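Local coordinates for protein serine protease inhibitor (Thermoanaerobacter tengcongensis, PDB 2PEF) that probably inhibits serine proteases as a member of the serpin family, and is seen here in its latent state, at residues Gly48-Thr53 and Asp293-Gly298; Ala92-Phe97 and Tyr159-Val164; Glu171-Lys176 and Asp319-Lys324. All blocks are in the same frame, centred on the assembly; numbering follows the deposited sequence.

Contact 1 (Gly48-Thr53 and Asp293-Gly298); sequences GADNET and DFSKLG
D293 grips the turn that leads into helix 51-62 through backbone and side chain alike. Two hydrogen bonds use its main chain: D293 N gives to T53 OG1 at 2.9 Å, and D293 O takes D50 N at 3.1 Å. The side chain adds a third. With CG anti to the backbone N (chi1 -171°), the carboxylate lies beside N51, whose ND2 reaches D293 OD2 at 2.7 Å on the syn side but 33° out of the carboxylate plane, the amide and carboxylate planes turned 53° apart. D293 OD1 faces back into its own loop and accepts from both the N and the OG of S295, the former an Asx turn, the latter, at 2.7 Å, through the syn lone pair. G48 O receives only weak bonds from the N atoms of K296 and L297.

The one salt bridge is weak: the extended K296 chain crosses D50 at about a right angle, with K296 NZ 3.3 Å from D50 OD1.

The apolar share centres on F294. T53 CG2 makes a CH-pi contact over one face of the F294 ring, 4.0 Å from the centroid, and A49 CB meets F294 CE2 at 3.7 Å; M57, A286 and I307 also border that ring.

An alanine in place of D293 would probably leave N51 ND2 and both donors of S295 without their acceptor, though the two backbone bonds could remain. The chemistry implies a loop pinned to the chain leading into helix 51-62 chiefly by bonds to and from D293, with the F294 ring against A49 and T53 as the apolar part.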
loop_
_atom_site.group_PDB
_atom_site.type_symbol
_atom_site.label_atom_id
_atom_site.label_comp_id
_atom_site.label_asym_id
_atom_site.label_seq_id
_atom_site.Cartn_x
_atom_site.Cartn_y
_atom_site.Cartn_z
ATOM N N GLY A 48 5.358 -19.800 3.605
ATOM C CA GLY A 48 4.620 -21.043 3.792
ATOM C C GLY A 48 4.527 -21.849 2.513
ATOM O O GLY A 48 4.036 -22.976 2.521
ATOM N N ALA A 49 4.999 -21.271 1.412
ATOM C CA ALA A 49 4.906 -21.912 0.101
ATOM C C ALA A 49 6.124 -22.776 -0.212
ATOM O O ALA A 49 7.207 -22.567 0.340
ATOM C CB ALA A 49 4.695 -20.865 -0.982
ATOM N N ASP A 50 5.930 -23.752 -1.096
ATOM C CA ASP A 50 7.005 -24.620 -1.563
ATOM C C ASP A 50 6.891 -24.780 -3.074
ATOM O O ASP A 50 5.888 -24.377 -3.674
ATOM C CB ASP A 50 6.927 -25.991 -0.876
ATOM C CG ASP A 50 8.279 -26.698 -0.801
ATOM O OD1 ASP A 50 9.265 -26.209 -1.399
ATOM O OD2 ASP A 50 8.356 -27.753 -0.131
ATOM N N ASN A 51 7.927 -25.361 -3.676
ATOM C CA ASN A 51 7.942 -25.709 -5.096
ATOM C C ASN A 51 7.480 -24.562 -5.999
ATOM O O ASN A 51 7.932 -23.427 -5.827
ATOM C CB ASN A 51 7.141 -26.995 -5.334
ATOM C CG ASN A 51 7.638 -28.151 -4.485
ATOM O OD1 ASN A 51 8.805 -28.534 -4.560
ATOM N ND2 ASN A 51 6.752 -28.709 -3.667
ATOM N N GLU A 52 6.571 -24.855 -6.928
ATOM C CA GLU A 52 6.133 -23.887 -7.940
ATOM C C GLU A 52 5.356 -22.710 -7.362
ATOM O O GLU A 52 5.453 -21.596 -7.872
ATOM C CB GLU A 52 5.301 -24.571 -9.029
ATOM N N THR A 53 4.576 -22.961 -6.314
ATOM C CA THR A 53 3.848 -21.892 -5.628
ATOM C C THR A 53 4.834 -20.853 -5.074
ATOM O O THR A 53 4.625 -19.648 -5.224
ATOM C CB THR A 53 2.932 -22.453 -4.512
ATOM O OG1 THR A 53 1.980 -23.352 -5.089
ATOM C CG2 THR A 53 2.174 -21.339 -3.802
ATOM N N ASP A 293 0.695 -25.118 -3.185
ATOM C CA ASP A 293 1.555 -25.814 -2.244
ATOM C C ASP A 293 1.940 -24.869 -1.116
ATOM O O ASP A 293 2.894 -24.097 -1.232
ATOM C CB ASP A 293 2.806 -26.353 -2.949
ATOM C CG ASP A 293 3.628 -27.284 -2.067
ATOM O OD1 ASP A 293 3.565 -27.167 -0.820
ATOM O OD2 ASP A 293 4.348 -28.134 -2.626
ATOM N N PHE A 294 1.176 -24.925 -0.032
ATOM C CA PHE A 294 1.503 -24.175 1.170
ATOM C C PHE A 294 1.814 -25.112 2.334
ATOM O O PHE A 294 1.431 -24.857 3.478
ATOM C CB PHE A 294 0.380 -23.191 1.513
ATOM C CG PHE A 294 0.336 -21.992 0.609
ATOM C CD1 PHE A 294 -0.618 -21.900 -0.398
ATOM C CD2 PHE A 294 1.262 -20.958 0.754
ATOM C CE1 PHE A 294 -0.663 -20.799 -1.242
ATOM C CE2 PHE A 294 1.231 -19.855 -0.092
ATOM C CZ PHE A 294 0.268 -19.773 -1.090
ATOM N N SER A 295 2.542 -26.184 2.029
ATOM C CA SER A 295 2.871 -27.222 3.007
ATOM C C SER A 295 3.789 -26.729 4.128
ATOM O O SER A 295 3.782 -27.287 5.232
ATOM C CB SER A 295 3.489 -28.436 2.306
ATOM O OG SER A 295 4.605 -28.061 1.517
ATOM N N LYS A 296 4.567 -25.686 3.843
ATOM C CA LYS A 296 5.480 -25.099 4.827
ATOM C C LYS A 296 4.774 -24.236 5.886
ATOM O O LYS A 296 5.369 -23.923 6.918
ATOM C CB LYS A 296 6.608 -24.317 4.138
ATOM C CG LYS A 296 7.628 -25.205 3.421
ATOM C CD LYS A 296 8.729 -24.388 2.750
ATOM C CE LYS A 296 9.744 -25.299 2.069
ATOM N NZ LYS A 296 10.652 -24.563 1.137
ATOM N N LEU A 297 3.519 -23.861 5.631
ATOM C CA LEU A 297 2.699 -23.145 6.625
ATOM C C LEU A 297 2.400 -24.007 7.845
ATOM O O LEU A 297 2.371 -23.515 8.974
ATOM C CB LEU A 297 1.354 -22.714 6.029
ATOM C CG LEU A 297 1.203 -21.520 5.091
ATOM C CD1 LEU A 297 -0.225 -21.464 4.583
ATOM C CD2 LEU A 297 1.543 -20.230 5.791
ATOM N N GLY A 298 2.153 -25.289 7.598
ATOM C CA GLY A 298 1.685 -26.208 8.625
ATOM C C GLY A 298 0.701 -27.203 8.045
ATOM O O GLY A 298 0.574 -27.319 6.825
#

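Contact 2 (Ala92-Phe97 and Tyr159-Val164); sequences ANSIWF and YLINAV
I161 and W96 meet on one face of this antiparallel pair of strands, and I95 and L160 on the other. CG1 of I161 lies beside its backbone N (chi1 -54°) and the chain then runs on extended, which carries CD1 obliquely across to W96, 3.6 Å from NE1. W96 and Y159 share that face, their CB atoms 4.3 Å apart, before the tyrosine ring turns away. Opposite, I95 and L160 lie alongside each other, pointing the same way, and touch through I95 CD1 and L160 CD2 at 3.7 Å.

The backbone ladder is regular: A92 with A163, S94 with I161 and W96 with Y159 are hydrogen-bonded pairs, each closed by two bonds, such as S94 N to I161 O at 2.9 Å. The indole N-H of W96 is also used: NE1 gives to S94 OG at 2.9 Å, 26° out of the ring plane, a bond that steadies the rotation of the ring.

The polar edge belongs to N93 and N162, a non-hydrogen-bonded pair whose side chains supply the link instead. N162 ND2 sends a nearly straight bond (171°) to N93 OD1 at 2.8 Å, in its own amide plane but above the carbonyl plane of N93. The remaining ends are held outside: N162 OD1 by S37 OG, N93 ND2 by Y116 O.

Strand 119-123 continues the sheet beyond 92-97, with F121 stacked on W96. Helix 127-140 covers the face of A92, S94, W96 and Y159, the position of helix F in serpins, while helix 35-46 packs beneath N93, L160 and N162, consistent with the serpin shutter region.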
loop_
_atom_site.group_PDB
_atom_site.type_symbol
_atom_site.label_atom_id
_atom_site.label_comp_id
_atom_site.label_asym_id
_atom_site.label_seq_id
_atom_site.Cartn_x
_atom_site.Cartn_y
_atom_site.Cartn_z
ATOM N N ALA A 92 2.435 -3.284 11.248
ATOM C CA ALA A 92 1.991 -4.383 12.096
ATOM C C ALA A 92 1.625 -5.589 11.256
ATOM O O ALA A 92 0.965 -5.472 10.220
ATOM C CB ALA A 92 0.816 -3.959 12.962
ATOM N N ASN A 93 2.081 -6.749 11.707
ATOM C CA ASN A 93 1.796 -7.999 11.030
ATOM C C ASN A 93 1.164 -8.974 12.002
ATOM O O ASN A 93 1.512 -8.988 13.183
ATOM C CB ASN A 93 3.077 -8.585 10.448
ATOM C CG ASN A 93 3.677 -7.702 9.374
ATOM O OD1 ASN A 93 3.039 -7.428 8.359
ATOM N ND2 ASN A 93 4.894 -7.234 9.603
ATOM N N SER A 94 0.227 -9.776 11.505
ATOM C CA SER A 94 -0.370 -10.828 12.315
ATOM C C SER A 94 -0.759 -12.052 11.502
ATOM O O SER A 94 -0.996 -11.968 10.295
ATOM C CB SER A 94 -1.577 -10.302 13.108
ATOM O OG SER A 94 -2.587 -9.819 12.250
ATOM N N ILE A 95 -0.790 -13.191 12.187
ATOM C CA ILE A 95 -1.312 -14.437 11.647
ATOM C C ILE A 95 -2.413 -14.865 12.603
ATOM O O ILE A 95 -2.280 -14.724 13.824
ATOM C CB ILE A 95 -0.229 -15.561 11.595
ATOM C CG1 ILE A 95 1.126 -15.026 11.096
ATOM C CG2 ILE A 95 -0.723 -16.774 10.785
ATOM C CD1 ILE A 95 1.163 -14.552 9.649
ATOM N N TRP A 96 -3.511 -15.353 12.033
ATOM C CA TRP A 96 -4.633 -15.877 12.798
ATOM C C TRP A 96 -4.912 -17.270 12.259
ATOM O O TRP A 96 -5.130 -17.438 11.060
ATOM C CB TRP A 96 -5.873 -14.992 12.606
ATOM C CG TRP A 96 -5.662 -13.542 12.954
ATOM C CD1 TRP A 96 -4.965 -12.616 12.231
ATOM C CD2 TRP A 96 -6.172 -12.855 14.100
ATOM N NE1 TRP A 96 -4.995 -11.395 12.864
ATOM C CE2 TRP A 96 -5.734 -11.512 14.013
ATOM C CE3 TRP A 96 -6.962 -13.241 15.192
ATOM C CZ2 TRP A 96 -6.054 -10.555 14.979
ATOM C CZ3 TRP A 96 -7.279 -12.289 16.155
ATOM C CH2 TRP A 96 -6.826 -10.961 16.039
ATOM N N PHE A 97 -4.873 -18.272 13.135
ATOM C CA PHE A 97 -5.136 -19.647 12.712
ATOM C C PHE A 97 -6.144 -20.365 13.608
ATOM O O PHE A 97 -6.203 -20.121 14.817
ATOM C CB PHE A 97 -3.838 -20.458 12.555
ATOM C CG PHE A 97 -3.112 -20.724 13.847
ATOM C CD1 PHE A 97 -3.408 -21.850 14.609
ATOM C CD2 PHE A 97 -2.122 -19.856 14.296
ATOM C CE1 PHE A 97 -2.736 -22.104 15.803
ATOM C CE2 PHE A 97 -1.443 -20.104 15.491
ATOM C CZ PHE A 97 -1.751 -21.230 16.243
ATOM N N TYR A 159 -5.539 -16.766 8.472
ATOM C CA TYR A 159 -5.450 -15.459 7.841
ATOM C C TYR A 159 -4.074 -14.862 8.123
ATOM O O TYR A 159 -3.516 -15.046 9.208
ATOM C CB TYR A 159 -6.506 -14.500 8.389
ATOM C CG TYR A 159 -7.954 -14.925 8.275
ATOM C CD1 TYR A 159 -8.855 -14.625 9.293
ATOM C CD2 TYR A 159 -8.432 -15.606 7.152
ATOM C CE1 TYR A 159 -10.189 -14.990 9.206
ATOM C CE2 TYR A 159 -9.769 -15.976 7.056
ATOM C CZ TYR A 159 -10.640 -15.662 8.088
ATOM O OH TYR A 159 -11.959 -16.023 8.007
ATOM N N LEU A 160 -3.547 -14.136 7.142
ATOM C CA LEU A 160 -2.339 -13.342 7.320
ATOM C C LEU A 160 -2.718 -11.899 7.019
ATOM O O LEU A 160 -3.374 -11.620 6.016
ATOM C CB LEU A 160 -1.218 -13.818 6.389
ATOM C CG LEU A 160 -0.812 -15.296 6.486
ATOM C CD1 LEU A 160 -1.670 -16.180 5.568
ATOM C CD2 LEU A 160 0.657 -15.475 6.150
ATOM N N ILE A 161 -2.323 -10.989 7.901
ATOM C CA ILE A 161 -2.738 -9.594 7.791
ATOM C C ILE A 161 -1.571 -8.660 8.055
ATOM O O ILE A 161 -0.830 -8.837 9.024
ATOM C CB ILE A 161 -3.903 -9.243 8.768
ATOM C CG1 ILE A 161 -5.088 -10.200 8.578
ATOM C CG2 ILE A 161 -4.355 -7.790 8.566
ATOM C CD1 ILE A 161 -6.141 -10.128 9.664
ATOM N N ASN A 162 -1.409 -7.670 7.181
ATOM C CA ASN A 162 -0.520 -6.551 7.455
ATOM C C ASN A 162 -1.298 -5.246 7.586
ATOM O O ASN A 162 -2.296 -5.047 6.897
ATOM C CB ASN A 162 0.521 -6.412 6.349
ATOM C CG ASN A 162 1.250 -5.086 6.407
ATOM O OD1 ASN A 162 0.790 -4.096 5.845
ATOM N ND2 ASN A 162 2.378 -5.054 7.109
ATOM N N ALA A 163 -0.824 -4.367 8.464
ATOM C CA ALA A 163 -1.321 -2.998 8.558
ATOM C C ALA A 163 -0.176 -1.991 8.540
ATOM O O ALA A 163 0.878 -2.220 9.137
ATOM C CB ALA A 163 -2.175 -2.813 9.806
ATOM N N VAL A 164 -0.391 -0.887 7.827
ATOM C CA VAL A 164 0.545 0.235 7.785
ATOM C C VAL A 164 -0.211 1.498 8.190
ATOM O O VAL A 164 -1.317 1.741 7.695
ATOM C CB VAL A 164 1.161 0.408 6.369
ATOM C CG1 VAL A 164 1.964 1.712 6.267
ATOM C CG2 VAL A 164 2.040 -0.766 6.022
#

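Contact 3 (Glu171-Lys176 and Asp319-Lys324); sequences ETVYEK and DELGTK
Y174 and V173 face the turn at E320 and L321, and a single hydrogen bond joins the two backbones: Y174 N gives to E320 O at 3.0 Å, nearly straight at 165° and in the carbonyl plane. E320 O also lies at the edge of the Y174 ring, near its plane, 3.6 Å from Y174 CD1. Beside it, Y174 CB touches E320 CB at 4.0 Å. V173 completes the first shell: CG1, anti to its carbonyl carbon (chi1 -67°), comes against L321 O at 3.5 Å and runs alongside L321 CD1.

The turn is shaped from within by D319. D319 OD1 accepts from G322 N at 3.0 Å, nearly along the C-O axis, an Asx motif, and more weakly from L321 N; D319 N in turn bonds to G322 O. The carboxylate of E320 leads away from the contact to a salt bridge with K265. W170 serves both partners, meeting the Y174 ring edge-to-face and giving its NE1 to D319 O, while M197 and S199 pack against the tyrosine.

This tight turn joins strand 310-318 to strand 322-331, which lies between 310-318 and 158-169. In serpins the strand between these two is the inserted reactive-centre loop, as expected for the latent state; cleaved serpins insert it too. The turn corresponds to the hinge of that loop, consistent with the breach region, where insertion begins.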
loop_
_atom_site.group_PDB
_atom_site.type_symbol
_atom_site.label_atom_id
_atom_site.label_comp_id
_atom_site.label_asym_id
_atom_site.label_seq_id
_atom_site.Cartn_x
_atom_site.Cartn_y
_atom_site.Cartn_z
ATOM N N GLU A 171 6.359 19.844 6.533
ATOM C CA GLU A 171 7.521 20.574 7.043
ATOM C C GLU A 171 7.135 22.035 7.260
ATOM O O GLU A 171 7.517 22.646 8.262
ATOM C CB GLU A 171 8.718 20.450 6.096
ATOM C CG GLU A 171 9.922 21.281 6.534
ATOM C CD GLU A 171 11.084 21.201 5.574
ATOM O OE1 GLU A 171 10.917 21.582 4.394
ATOM O OE2 GLU A 171 12.176 20.779 6.014
ATOM N N THR A 172 6.364 22.576 6.318
ATOM C CA THR A 172 5.730 23.874 6.465
ATOM C C THR A 172 4.223 23.667 6.353
ATOM O O THR A 172 3.712 23.401 5.263
ATOM C CB THR A 172 6.181 24.862 5.361
ATOM O OG1 THR A 172 7.610 24.863 5.249
ATOM C CG2 THR A 172 5.694 26.273 5.666
ATOM N N VAL A 173 3.512 23.777 7.473
ATOM C CA VAL A 173 2.049 23.649 7.442
ATOM C C VAL A 173 1.420 24.805 6.663
ATOM O O VAL A 173 2.021 25.871 6.524
ATOM C CB VAL A 173 1.412 23.533 8.858
ATOM C CG1 VAL A 173 1.815 22.226 9.525
ATOM C CG2 VAL A 173 1.776 24.717 9.743
ATOM N N TYR A 174 0.220 24.579 6.138
ATOM C CA TYR A 174 -0.496 25.609 5.404
ATOM C C TYR A 174 -1.201 26.548 6.366
ATOM O O TYR A 174 -2.117 26.132 7.089
ATOM C CB TYR A 174 -1.526 24.981 4.475
ATOM C CG TYR A 174 -0.967 24.169 3.332
ATOM C CD1 TYR A 174 -0.839 22.779 3.434
ATOM C CD2 TYR A 174 -0.599 24.778 2.135
ATOM C CE1 TYR A 174 -0.343 22.023 2.379
ATOM C CE2 TYR A 174 -0.104 24.027 1.070
ATOM C CZ TYR A 174 0.016 22.649 1.202
ATOM O OH TYR A 174 0.487 21.889 0.162
ATOM N N GLU A 175 -0.776 27.810 6.374
ATOM C CA GLU A 175 -1.436 28.842 7.168
ATOM C C GLU A 175 -2.786 29.180 6.549
ATOM O O GLU A 175 -3.004 28.937 5.362
ATOM C CB GLU A 175 -0.571 30.107 7.256
ATOM C CG GLU A 175 0.754 29.924 7.996
ATOM C CD GLU A 175 0.582 29.509 9.449
ATOM O OE1 GLU A 175 -0.260 30.112 10.158
ATOM O OE2 GLU A 175 1.300 28.582 9.885
ATOM N N LYS A 176 -3.685 29.744 7.356
ATOM C CA LYS A 176 -5.019 30.122 6.885
ATOM C C LYS A 176 -4.980 30.938 5.594
ATOM O O LYS A 176 -5.802 30.720 4.695
ATOM C CB LYS A 176 -5.800 30.883 7.970
ATOM C CG LYS A 176 -6.325 30.015 9.106
ATOM C CD LYS A 176 -7.414 29.051 8.643
ATOM C CE LYS A 176 -7.937 28.212 9.800
ATOM N NZ LYS A 176 -9.170 27.457 9.437
ATOM N N ASP A 319 -4.627 17.329 4.524
ATOM C CA ASP A 319 -5.151 18.622 4.948
ATOM C C ASP A 319 -4.052 19.655 5.186
ATOM O O ASP A 319 -2.918 19.482 4.728
ATOM C CB ASP A 319 -6.065 18.479 6.181
ATOM C CG ASP A 319 -5.337 17.937 7.411
ATOM O OD1 ASP A 319 -4.083 17.931 7.461
ATOM O OD2 ASP A 319 -6.040 17.510 8.345
ATOM N N GLU A 320 -4.404 20.728 5.897
ATOM C CA GLU A 320 -3.508 21.864 6.107
ATOM C C GLU A 320 -2.327 21.518 7.022
ATOM O O GLU A 320 -1.251 22.103 6.903
ATOM C CB GLU A 320 -4.295 23.086 6.626
ATOM C CG GLU A 320 -4.813 23.000 8.076
ATOM C CD GLU A 320 -5.957 22.006 8.290
ATOM O OE1 GLU A 320 -6.618 21.580 7.314
ATOM O OE2 GLU A 320 -6.199 21.653 9.463
ATOM N N LEU A 321 -2.534 20.546 7.908
ATOM C CA LEU A 321 -1.510 20.109 8.855
ATOM C C LEU A 321 -0.562 19.056 8.282
ATOM O O LEU A 321 0.627 19.054 8.602
ATOM C CB LEU A 321 -2.162 19.598 10.150
ATOM C CG LEU A 321 -1.310 19.092 11.321
ATOM C CD1 LEU A 321 -0.511 20.212 11.963
ATOM C CD2 LEU A 321 -2.193 18.410 12.362
ATOM N N GLY A 322 -1.080 18.163 7.444
ATOM C CA GLY A 322 -0.254 17.092 6.903
ATOM C C GLY A 322 -1.032 16.023 6.175
ATOM O O GLY A 322 -1.954 16.317 5.406
ATOM N N THR A 323 -0.647 14.774 6.415
ATOM C CA THR A 323 -1.297 13.635 5.778
ATOM C C THR A 323 -1.357 12.458 6.740
ATOM O O THR A 323 -0.398 12.177 7.457
ATOM C CB THR A 323 -0.553 13.208 4.485
ATOM O OG1 THR A 323 -0.507 14.310 3.569
ATOM C CG2 THR A 323 -1.231 12.015 3.805
ATOM N N LYS A 324 -2.507 11.795 6.767
ATOM C CA LYS A 324 -2.654 10.520 7.457
ATOM C C LYS A 324 -3.072 9.524 6.397
ATOM O O LYS A 324 -3.969 9.800 5.602
ATOM C CB LYS A 324 -3.736 10.590 8.537
ATOM C CG LYS A 324 -3.389 11.461 9.734
ATOM C CD LYS A 324 -4.572 11.568 10.682
ATOM C CE LYS A 324 -4.216 12.393 11.907
#

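From the N terminus, the chain first passes 48-53, which waits some 240 residues for its partner. Within that span contact 2 opens at 92-97 and closes at 159-164, so it is nested inside the loop of contact 1. Contact 3 opens soon after, at 171-176; contact 1 then closes at 293-298, and contact 3 closes last at 319-324, so these two cross. Contacts 1 and 3 lie on opposite sides of the chain's centre, their centres about 46 Å apart. Strand 158-169 neighbours strand 322-331, linking contacts 2 and 3 through one sheet, while contact 1 ties helix 51-62 to the loop before strand 298-300.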